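Long-range contacts in L-amino acid deaminase (Proteus vulgaris, PDB 5I39), which probably oxidises L-amino acids to the corresponding keto acids as a membrane-bound flavoenzyme that carries FAD: residues 77-85 against 276-286; 152-161 against 173-181. All coordinates share one frame; numbering follows the deposited sequence.

Interaction 1 of 2, residues 77-85 against 276-286; sequences SRFYGQAIS and NVALPGGIFFR. With FAD (flavin-adenine dinucleotide), chain B.
R286 reaches the loop that carries Y80 and G81 and takes hold of one backbone oxygen with two nitrogens: NE lies 2.9 Å and NH2 2.7 Å from Y80 O, coming from opposite faces of the carbonyl plane. Both bonds are bent, near 140°, as expected when one atom serves two N-H groups side-on. In this tight part a turn at chi3 (64°) swings the guanidinium round to that oxygen, bringing CD within 3.1 Å of G81 O, while NH1 is left for D185 and S183. The Y80 ring runs past the R286 side chain in the opposite direction, its plane 73° from the guanidinium, and its OH ends against the backbone of F284 and F285.

Further along, the fit is looser and mediated by water. Y80 OH donates to a water that in turn donates to N276 OD1 and V277 O. Beside it the side chains of N276 and Q82 cross, and N276 ND2 gives a straight 2.9 Å bond to Q82 OE1, an oxygen also held by R121. F284 touches Y80 through CB alone, its ring turned away.

On the flavin side, G81 N and Q82 N both donate to FAD O4, and Q82 O accepts from FAD N3 at 2.8 Å. The beta hairpin 276-286 thus backs the loop whose backbone binds the pyrimidine edge of the isoalloxazine.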
loop_
_atom_site.group_PDB
_atom_site.type_symbol
_atom_site.label_atom_id
_atom_site.label_comp_id
_atom_site.label_asym_id
_atom_site.label_seq_id
_atom_site.Cartn_x
_atom_site.Cartn_y
_atom_site.Cartn_z
ATOM N N SER A 77 -3.753 1.400 -7.364
ATOM C CA SER A 77 -3.148 1.064 -8.656
ATOM C C SER A 77 -2.171 2.132 -9.148
ATOM O O SER A 77 -1.859 2.160 -10.335
ATOM C CB SER A 77 -4.236 0.830 -9.710
ATOM O OG SER A 77 -5.003 2.002 -9.916
ATOM N N ARG A 78 -1.664 2.971 -8.236
ATOM C CA ARG A 78 -0.835 4.126 -8.611
ATOM C C ARG A 78 0.474 4.227 -7.823
ATOM O O ARG A 78 1.207 5.214 -7.937
ATOM C CB ARG A 78 -1.655 5.414 -8.461
ATOM C CG ARG A 78 -2.894 5.441 -9.345
ATOM C CD ARG A 78 -3.758 6.680 -9.143
ATOM N NE ARG A 78 -3.283 7.819 -9.927
ATOM C CZ ARG A 78 -3.406 7.951 -11.251
ATOM N NH1 ARG A 78 -3.991 7.009 -11.993
ATOM N NH2 ARG A 78 -2.926 9.038 -11.847
ATOM N N PHE A 79 0.791 3.186 -7.070
ATOM C CA PHE A 79 1.885 3.222 -6.110
ATOM C C PHE A 79 3.252 2.932 -6.740
ATOM O O PHE A 79 3.344 2.443 -7.857
ATOM C CB PHE A 79 1.573 2.270 -4.950
ATOM C CG PHE A 79 1.289 0.862 -5.380
ATOM C CD1 PHE A 79 2.329 0.011 -5.700
ATOM C CD2 PHE A 79 -0.015 0.380 -5.461
ATOM C CE1 PHE A 79 2.092 -1.289 -6.097
ATOM C CE2 PHE A 79 -0.260 -0.927 -5.855
ATOM C CZ PHE A 79 0.796 -1.763 -6.162
ATOM N N TYR A 80 4.309 3.223 -5.992
ATOM C CA TYR A 80 5.687 3.007 -6.444
ATOM C C TYR A 80 6.029 1.525 -6.462
ATOM O O TYR A 80 6.632 1.042 -7.420
ATOM C CB TYR A 80 6.676 3.760 -5.559
ATOM C CG TYR A 80 8.141 3.507 -5.860
ATOM C CD1 TYR A 80 8.635 3.523 -7.165
ATOM C CD2 TYR A 80 9.044 3.264 -4.826
ATOM C CE1 TYR A 80 9.982 3.302 -7.428
ATOM C CE2 TYR A 80 10.392 3.053 -5.079
ATOM C CZ TYR A 80 10.855 3.073 -6.385
ATOM O OH TYR A 80 12.184 2.875 -6.660
ATOM N N GLY A 81 5.674 0.829 -5.385
ATOM C CA GLY A 81 5.690 -0.635 -5.351
ATOM C C GLY A 81 6.692 -1.332 -4.469
ATOM O O GLY A 81 7.040 -2.476 -4.746
ATOM N N GLN A 82 7.129 -0.681 -3.394
ATOM C CA GLN A 82 8.052 -1.317 -2.455
ATOM C C GLN A 82 7.365 -1.623 -1.128
ATOM O O GLN A 82 6.558 -0.833 -0.627
ATOM C CB GLN A 82 9.312 -0.473 -2.250
ATOM C CG GLN A 82 9.115 0.877 -1.579
ATOM C CD GLN A 82 10.391 1.701 -1.562
ATOM O OE1 GLN A 82 11.497 1.162 -1.679
ATOM N NE2 GLN A 82 10.250 3.010 -1.407
ATOM N N ALA A 83 7.693 -2.790 -0.582
ATOM C CA ALA A 83 7.207 -3.232 0.720
ATOM C C ALA A 83 8.409 -3.287 1.646
ATOM O O ALA A 83 9.233 -4.203 1.562
ATOM C CB ALA A 83 6.518 -4.584 0.621
ATOM N N ILE A 84 8.525 -2.274 2.504
ATOM C CA ILE A 84 9.732 -2.078 3.304
ATOM C C ILE A 84 9.395 -1.800 4.757
ATOM O O ILE A 84 8.347 -1.226 5.066
ATOM C CB ILE A 84 10.645 -0.952 2.732
ATOM C CG1 ILE A 84 10.055 0.455 2.941
ATOM C CG2 ILE A 84 10.937 -1.215 1.261
ATOM C CD1 ILE A 84 10.989 1.584 2.544
ATOM N N SER A 85 10.303 -2.211 5.639
ATOM C CA SER A 85 10.287 -1.783 7.038
ATOM C C SER A 85 11.376 -0.759 7.360
ATOM O O SER A 85 11.421 -0.269 8.487
ATOM C CB SER A 85 10.446 -2.987 7.963
ATOM O OG SER A 85 11.715 -3.593 7.791
ATOM N N ASN A 276 15.926 -3.029 -6.024
ATOM C CA ASN A 276 15.352 -1.775 -5.563
ATOM C C ASN A 276 16.528 -0.955 -5.043
ATOM O O ASN A 276 17.284 -1.421 -4.184
ATOM C CB ASN A 276 14.322 -2.077 -4.465
ATOM C CG ASN A 276 13.648 -0.840 -3.900
ATOM O OD1 ASN A 276 14.118 0.277 -4.068
ATOM N ND2 ASN A 276 12.538 -1.050 -3.197
ATOM N N VAL A 277 16.697 0.245 -5.594
ATOM C CA VAL A 277 17.858 1.086 -5.316
ATOM C C VAL A 277 17.390 2.483 -4.932
ATOM O O VAL A 277 16.472 3.025 -5.548
ATOM C CB VAL A 277 18.783 1.136 -6.552
ATOM C CG1 VAL A 277 19.877 2.190 -6.411
ATOM C CG2 VAL A 277 19.401 -0.233 -6.792
ATOM N N ALA A 278 18.045 3.054 -3.921
ATOM C CA ALA A 278 17.783 4.413 -3.452
ATOM C C ALA A 278 19.123 5.078 -3.161
ATOM O O ALA A 278 19.879 4.606 -2.305
ATOM C CB ALA A 278 16.920 4.388 -2.204
ATOM N N LEU A 279 19.420 6.158 -3.882
ATOM C CA LEU A 279 20.726 6.814 -3.796
ATOM C C LEU A 279 20.593 8.308 -3.559
ATOM O O LEU A 279 19.590 8.909 -3.956
ATOM C CB LEU A 279 21.522 6.616 -5.090
ATOM C CG LEU A 279 21.712 5.175 -5.558
ATOM C CD1 LEU A 279 22.244 5.128 -6.980
ATOM C CD2 LEU A 279 22.642 4.435 -4.612
ATOM N N PRO A 280 21.625 8.926 -2.948
ATOM C CA PRO A 280 21.735 10.386 -2.927
ATOM C C PRO A 280 21.588 10.985 -4.321
ATOM O O PRO A 280 21.921 10.334 -5.311
ATOM C CB PRO A 280 23.151 10.621 -2.398
ATOM C CG PRO A 280 23.423 9.438 -1.541
ATOM C CD PRO A 280 22.746 8.291 -2.230
ATOM N N GLY A 281 21.094 12.216 -4.381
ATOM C CA GLY A 281 20.744 12.859 -5.647
ATOM C C GLY A 281 19.364 12.476 -6.158
ATOM O O GLY A 281 19.040 12.743 -7.314
ATOM N N GLY A 282 18.555 11.859 -5.298
ATOM C CA GLY A 282 17.182 11.492 -5.622
ATOM C C GLY A 282 17.023 10.437 -6.699
ATOM O O GLY A 282 16.137 10.549 -7.539
ATOM N N ILE A 283 17.871 9.410 -6.667
ATOM C CA ILE A 283 17.842 8.341 -7.671
ATOM C C ILE A 283 17.175 7.112 -7.052
ATOM O O ILE A 283 17.720 6.492 -6.134
ATOM C CB ILE A 283 19.253 8.003 -8.191
ATOM C CG1 ILE A 283 19.907 9.264 -8.777
ATOM C CG2 ILE A 283 19.186 6.898 -9.243
ATOM C CD1 ILE A 283 21.393 9.147 -9.039
ATOM N N PHE A 284 15.995 6.775 -7.571
ATOM C CA PHE A 284 15.165 5.705 -7.022
ATOM C C PHE A 284 14.627 4.854 -8.151
ATOM O O PHE A 284 13.981 5.381 -9.055
ATOM C CB PHE A 284 13.985 6.282 -6.234
ATOM C CG PHE A 284 14.386 7.302 -5.215
ATOM C CD1 PHE A 284 15.075 6.920 -4.073
ATOM C CD2 PHE A 284 14.099 8.651 -5.400
ATOM C CE1 PHE A 284 15.470 7.858 -3.132
ATOM C CE2 PHE A 284 14.488 9.595 -4.462
ATOM C CZ PHE A 284 15.171 9.198 -3.323
ATOM N N PHE A 285 14.876 3.549 -8.108
ATOM C CA PHE A 285 14.241 2.645 -9.058
ATOM C C PHE A 285 13.987 1.270 -8.470
ATOM O O PHE A 285 14.613 0.871 -7.483
ATOM C CB PHE A 285 15.028 2.545 -10.369
ATOM C CG PHE A 285 16.422 2.007 -10.223
ATOM C CD1 PHE A 285 16.665 0.639 -10.217
ATOM C CD2 PHE A 285 17.505 2.875 -10.132
ATOM C CE1 PHE A 285 17.961 0.147 -10.108
ATOM C CE2 PHE A 285 18.798 2.393 -10.019
ATOM C CZ PHE A 285 19.029 1.027 -10.012
ATOM N N ARG A 286 13.058 0.565 -9.106
ATOM C CA ARG A 286 12.607 -0.747 -8.659
ATOM C C ARG A 286 12.237 -1.582 -9.872
ATOM O O ARG A 286 11.365 -1.191 -10.650
ATOM C CB ARG A 286 11.387 -0.614 -7.749
ATOM C CG ARG A 286 10.780 -1.949 -7.348
ATOM C CD ARG A 286 9.470 -1.781 -6.621
ATOM N NE ARG A 286 8.425 -1.189 -7.452
ATOM C CZ ARG A 286 7.683 -1.835 -8.350
ATOM N NH1 ARG A 286 7.857 -3.132 -8.612
ATOM N NH2 ARG A 286 6.763 -1.159 -9.006
HETATM P PA FAD B . -7.577 3.623 -2.328
HETATM O O1A FAD B . -7.501 5.065 -2.842
HETATM O O2A FAD B . -6.817 2.620 -3.175
HETATM O O5B FAD B . -9.076 3.093 -2.277
HETATM C C5B FAD B . -10.122 3.793 -1.618
HETATM C C4B FAD B . -11.360 3.566 -2.465
HETATM O O4B FAD B . -12.501 4.107 -1.769
HETATM C C3B FAD B . -11.274 4.289 -3.810
HETATM O O3B FAD B . -11.335 3.339 -4.873
HETATM C C2B FAD B . -12.469 5.253 -3.754
HETATM O O2B FAD B . -13.083 5.480 -5.036
HETATM C C1B FAD B . -13.393 4.580 -2.755
HETATM N N9A FAD B . -14.341 5.464 -2.070
HETATM C C8A FAD B . -14.063 6.587 -1.438
HETATM N N7A FAD B . -15.158 7.126 -0.862
HETATM C C5A FAD B . -16.145 6.293 -1.165
HETATM C C6A FAD B . -17.579 6.240 -0.895
HETATM N N6A FAD B . -18.174 7.214 -0.177
HETATM N N1A FAD B . -18.290 5.199 -1.371
HETATM C C2A FAD B . -17.709 4.212 -2.067
HETATM N N3A FAD B . -16.407 4.199 -2.376
HETATM C C4A FAD B . -15.620 5.193 -1.946
HETATM N N1 FAD B . 2.406 1.970 -0.343
HETATM C C2 FAD B . 3.343 1.025 -0.218
HETATM O O2 FAD B . 3.171 0.145 0.645
HETATM N N3 FAD B . 4.449 1.030 -1.002
HETATM C C4 FAD B . 4.713 1.962 -1.925
HETATM O O4 FAD B . 5.719 1.900 -2.618
HETATM C C4X FAD B . 3.745 3.051 -2.112
HETATM N N5 FAD B . 3.934 4.081 -2.980
HETATM C C5X FAD B . 2.937 4.936 -3.228
HETATM C C6 FAD B . 3.021 5.866 -4.267
HETATM C C7 FAD B . 1.969 6.722 -4.579
HETATM C C7M FAD B . 2.070 7.682 -5.743
HETATM C C8 FAD B . 0.732 6.668 -3.785
HETATM C C8M FAD B . -0.453 7.548 -4.101
HETATM C C9 FAD B . 0.655 5.755 -2.731
HETATM C C9A FAD B . 1.703 4.897 -2.421
HETATM N N10 FAD B . 1.622 3.983 -1.363
HETATM C C10 FAD B . 2.560 2.961 -1.240
HETATM C "C1'" FAD B . 0.471 3.953 -0.483
HETATM C "C2'" FAD B . -0.598 3.009 -0.906
HETATM O "O2'" FAD B . -0.753 3.092 -2.319
HETATM C "C3'" FAD B . -1.872 3.415 -0.172
HETATM O "O3'" FAD B . -1.634 3.562 1.253
HETATM C "C4'" FAD B . -2.998 2.422 -0.341
HETATM O "O4'" FAD B . -3.188 2.122 -1.737
HETATM C "C5'" FAD B . -4.276 2.998 0.240
HETATM O "O5'" FAD B . -5.303 2.036 -0.007
HETATM P P FAD B . -6.842 2.453 0.277
HETATM O O1P FAD B . -7.673 1.238 -0.005
HETATM O O2P FAD B . -6.936 3.147 1.618
HETATM O O3P FAD B . -7.100 3.649 -0.792
HETATM O O HOH W 1 13.829 2.928 -4.416
#

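Interaction 2 of 2, residues 152-161 against 173-181; sequences KTRIIEGAEL and KIAGFEEDS
R154 and F177, a hydrogen-bonded antiparallel pair, send their side chains the same way, side by side, with guanidinium and ring planes 83° apart. F177 CD2 sits over one face of the guanidinium, whereas R154 NH2 meets the edge of the ring, 3.7 Å from CE2. With CG between its backbone N and carbonyl carbon (chi1 58°) and the chain extended to NE, R154 rises straight off the strand to two carboxylates. E160 is gripped end-on, NH1 to OE1 and NH2 to OE2, both at 2.8 Å and both on the syn side. E179 is met differently: NH2 points in the guanidinium plane at E179 OE1, 3.0 Å away, but arrives from above that carboxylate. A water joins R154 NE, E179 OE1 and K152 O, so the guanidinium is fixed on three of its edges.

E179 CA also lies over the centre of the F177 ring. Along the same face I156 leans on F177, CD1 to CB 3.8 Å, and L161 from the following helix sets CD1 3.7 Å from A175 CB. The other face carries I155, whose CG2 packs 3.6 Å from I174 CG1, both side chains also touching helix 128-143, and T153, with OG1 against E178 CG. E178 OE2 itself goes to K100.

Backbone bonds pair R154 with F177 and I156 with A175, with E179 N to K152 O beyond. This is a two-stranded antiparallel ladder at the margin of a larger mixed sheet, strand 175-178 pairing on its far side with strand 117-123.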
loop_
_atom_site.group_PDB
_atom_site.type_symbol
_atom_site.label_atom_id
_atom_site.label_comp_id
_atom_site.label_asym_id
_atom_site.label_seq_id
_atom_site.Cartn_x
_atom_site.Cartn_y
_atom_site.Cartn_z
ATOM N N LYS A 152 16.056 -9.011 8.460
ATOM C CA LYS A 152 17.045 -9.222 7.386
ATOM C C LYS A 152 17.638 -7.934 6.813
ATOM O O LYS A 152 18.086 -7.902 5.668
ATOM C CB LYS A 152 16.433 -10.100 6.282
ATOM C CG LYS A 152 16.012 -11.473 6.798
ATOM C CD LYS A 152 16.117 -12.586 5.770
ATOM C CE LYS A 152 16.063 -13.961 6.435
ATOM N NZ LYS A 152 17.400 -14.600 6.587
ATOM N N THR A 153 17.707 -6.899 7.642
ATOM C CA THR A 153 18.249 -5.606 7.240
ATOM C C THR A 153 19.614 -5.404 7.878
ATOM O O THR A 153 19.783 -5.621 9.079
ATOM C CB THR A 153 17.293 -4.490 7.641
ATOM O OG1 THR A 153 16.037 -4.751 7.013
ATOM C CG2 THR A 153 17.800 -3.133 7.194
ATOM N N ARG A 154 20.581 -4.974 7.073
ATOM C CA ARG A 154 21.959 -4.861 7.530
ATOM C C ARG A 154 22.758 -3.953 6.612
ATOM O O ARG A 154 22.387 -3.730 5.453
ATOM C CB ARG A 154 22.601 -6.249 7.610
ATOM C CG ARG A 154 22.595 -7.023 6.304
ATOM C CD ARG A 154 22.986 -8.480 6.501
ATOM N NE ARG A 154 22.704 -9.213 5.271
ATOM C CZ ARG A 154 23.488 -9.247 4.193
ATOM N NH1 ARG A 154 24.685 -8.661 4.184
ATOM N NH2 ARG A 154 23.081 -9.910 3.115
ATOM N N ILE A 155 23.861 -3.437 7.140
ATOM C CA ILE A 155 24.747 -2.548 6.394
ATOM C C ILE A 155 25.707 -3.383 5.545
ATOM O O ILE A 155 26.318 -4.330 6.050
ATOM C CB ILE A 155 25.549 -1.637 7.354
ATOM C CG1 ILE A 155 24.611 -0.747 8.190
ATOM C CG2 ILE A 155 26.578 -0.787 6.606
ATOM C CD1 ILE A 155 23.851 0.318 7.426
ATOM N N ILE A 156 25.848 -3.013 4.273
ATOM C CA ILE A 156 26.753 -3.707 3.359
ATOM C C ILE A 156 27.768 -2.778 2.703
ATOM O O ILE A 156 27.537 -1.579 2.529
ATOM C CB ILE A 156 25.989 -4.514 2.280
ATOM C CG1 ILE A 156 25.165 -3.603 1.356
ATOM C CG2 ILE A 156 25.129 -5.576 2.953
ATOM C CD1 ILE A 156 24.590 -4.325 0.155
ATOM N N GLU A 157 28.900 -3.389 2.362
ATOM C CA GLU A 157 30.031 -2.741 1.695
ATOM C C GLU A 157 30.671 -3.766 0.769
ATOM O O GLU A 157 30.345 -4.949 0.828
ATOM C CB GLU A 157 31.094 -2.315 2.708
ATOM C CG GLU A 157 30.666 -1.303 3.758
ATOM C CD GLU A 157 31.673 -1.206 4.890
ATOM O OE1 GLU A 157 31.928 -2.239 5.549
ATOM O OE2 GLU A 157 32.212 -0.110 5.125
ATOM N N GLY A 158 31.616 -3.317 -0.047
ATOM C CA GLY A 158 32.428 -4.233 -0.847
ATOM C C GLY A 158 31.652 -5.034 -1.877
ATOM O O GLY A 158 30.687 -4.536 -2.459
ATOM N N ALA A 159 32.071 -6.281 -2.083
ATOM C CA ALA A 159 31.563 -7.117 -3.176
ATOM C C ALA A 159 30.041 -7.224 -3.217
ATOM O O ALA A 159 29.440 -7.095 -4.283
ATOM C CB ALA A 159 32.184 -8.504 -3.112
ATOM N N GLU A 160 29.416 -7.448 -2.064
ATOM C CA GLU A 160 27.960 -7.594 -2.024
ATOM C C GLU A 160 27.255 -6.319 -2.492
ATOM O O GLU A 160 26.293 -6.380 -3.257
ATOM C CB GLU A 160 27.482 -7.979 -0.627
ATOM C CG GLU A 160 26.031 -8.424 -0.607
ATOM C CD GLU A 160 25.570 -8.936 0.741
ATOM O OE1 GLU A 160 26.201 -8.634 1.778
ATOM O OE2 GLU A 160 24.544 -9.640 0.771
ATOM N N LEU A 161 27.743 -5.168 -2.042
ATOM C CA LEU A 161 27.204 -3.888 -2.488
ATOM C C LEU A 161 27.448 -3.657 -3.978
ATOM O O LEU A 161 26.547 -3.235 -4.710
ATOM C CB LEU A 161 27.801 -2.740 -1.675
ATOM C CG LEU A 161 27.341 -1.327 -2.054
ATOM C CD1 LEU A 161 25.834 -1.170 -1.923
ATOM C CD2 LEU A 161 28.057 -0.301 -1.196
ATOM N N LYS A 173 30.018 3.397 -1.643
ATOM C CA LYS A 173 30.856 2.664 -0.683
ATOM C C LYS A 173 30.104 1.900 0.404
ATOM O O LYS A 173 30.635 0.933 0.943
ATOM C CB LYS A 173 31.833 3.634 -0.006
ATOM C CG LYS A 173 32.843 4.268 -0.949
ATOM C CD LYS A 173 33.855 3.256 -1.463
ATOM C CE LYS A 173 34.980 3.923 -2.230
ATOM N NZ LYS A 173 36.033 2.964 -2.656
ATOM N N ILE A 174 28.891 2.327 0.739
ATOM C CA ILE A 174 28.179 1.754 1.876
ATOM C C ILE A 174 26.682 1.943 1.688
ATOM O O ILE A 174 26.250 2.932 1.100
ATOM C CB ILE A 174 28.685 2.379 3.207
ATOM C CG1 ILE A 174 28.199 1.572 4.412
ATOM C CG2 ILE A 174 28.294 3.853 3.325
ATOM C CD1 ILE A 174 29.018 1.821 5.661
ATOM N N ALA A 175 25.896 0.992 2.179
ATOM C CA ALA A 175 24.441 1.088 2.071
ATOM C C ALA A 175 23.748 0.244 3.112
ATOM O O ALA A 175 24.302 -0.736 3.605
ATOM C CB ALA A 175 23.981 0.657 0.691
ATOM N N GLY A 176 22.518 0.632 3.423
ATOM C CA GLY A 176 21.610 -0.218 4.177
ATOM C C GLY A 176 20.878 -1.142 3.227
ATOM O O GLY A 176 20.262 -0.687 2.266
ATOM N N PHE A 177 20.946 -2.440 3.506
ATOM C CA PHE A 177 20.382 -3.479 2.647
ATOM C C PHE A 177 19.246 -4.174 3.373
ATOM O O PHE A 177 19.478 -4.924 4.320
ATOM C CB PHE A 177 21.480 -4.487 2.288
ATOM C CG PHE A 177 21.062 -5.585 1.325
ATOM C CD1 PHE A 177 20.175 -5.364 0.265
ATOM C CD2 PHE A 177 21.632 -6.847 1.445
ATOM C CE1 PHE A 177 19.855 -6.387 -0.622
ATOM C CE2 PHE A 177 21.314 -7.867 0.563
ATOM C CZ PHE A 177 20.424 -7.640 -0.472
ATOM N N GLU A 178 18.015 -3.904 2.949
ATOM C CA GLU A 178 16.860 -4.641 3.444
ATOM C C GLU A 178 16.726 -5.819 2.499
ATOM O O GLU A 178 16.093 -5.719 1.441
ATOM C CB GLU A 178 15.613 -3.760 3.462
ATOM C CG GLU A 178 14.371 -4.472 3.973
ATOM C CD GLU A 178 13.207 -3.550 4.272
ATOM O OE1 GLU A 178 13.415 -2.350 4.534
ATOM O OE2 GLU A 178 12.059 -4.056 4.285
ATOM N N GLU A 179 17.374 -6.925 2.857
ATOM C CA GLU A 179 17.544 -8.039 1.922
ATOM C C GLU A 179 16.217 -8.642 1.478
ATOM O O GLU A 179 16.094 -9.112 0.352
ATOM C CB GLU A 179 18.456 -9.124 2.505
ATOM C CG GLU A 179 18.708 -10.263 1.512
ATOM C CD GLU A 179 19.926 -11.116 1.812
ATOM O OE1 GLU A 179 20.385 -11.147 2.963
ATOM O OE2 GLU A 179 20.420 -11.790 0.881
ATOM N N ASP A 180 15.236 -8.625 2.372
ATOM C CA ASP A 180 13.925 -9.201 2.086
ATOM C C ASP A 180 12.862 -8.162 1.735
ATOM O O ASP A 180 11.672 -8.433 1.868
ATOM C CB ASP A 180 13.465 -10.062 3.263
ATOM C CG ASP A 180 13.122 -9.249 4.484
ATOM O OD1 ASP A 180 13.657 -8.122 4.642
ATOM O OD2 ASP A 180 12.306 -9.739 5.285
ATOM N N SER A 181 13.264 -6.977 1.274
ATOM C CA SER A 181 12.273 -5.996 0.840
ATOM C C SER A 181 11.403 -6.605 -0.252
ATOM O O SER A 181 11.876 -7.400 -1.073
ATOM C CB SER A 181 12.930 -4.730 0.302
ATOM O OG SER A 181 13.573 -4.980 -0.935
HETATM O O HOH W 2 14.304 -6.988 7.188
HETATM O O HOH W 3 20.000 -10.062 5.469
HETATM O O HOH W 4 14.295 -2.730 7.177
HETATM O O HOH W 5 32.554 1.652 2.997
HETATM O O HOH W 6 32.392 -0.661 -0.398
#

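Both interactions belong to the same large mixed sheet, meeting strand 117-123 in common: strand 276-279 of interaction 1 runs parallel to it, strand 175-178 of interaction 2 antiparallel. Interaction 1 is a buried contact, joining a flavin-binding loop to a hairpin through side-chain donors that reach a backbone oxygen and a side-chain amide oxygen. Interaction 2 lies farther out, its centre about 24 Å from the chain centre against 13 Å, and is only partly buried; there a regular backbone ladder does the joining, apolar residues pack on both faces, and a salt-bridge network with waters lies on its more exposed side. The two touch directly, E178 OE2 lying 2.9 Å from S85 N in a probable hydrogen bond.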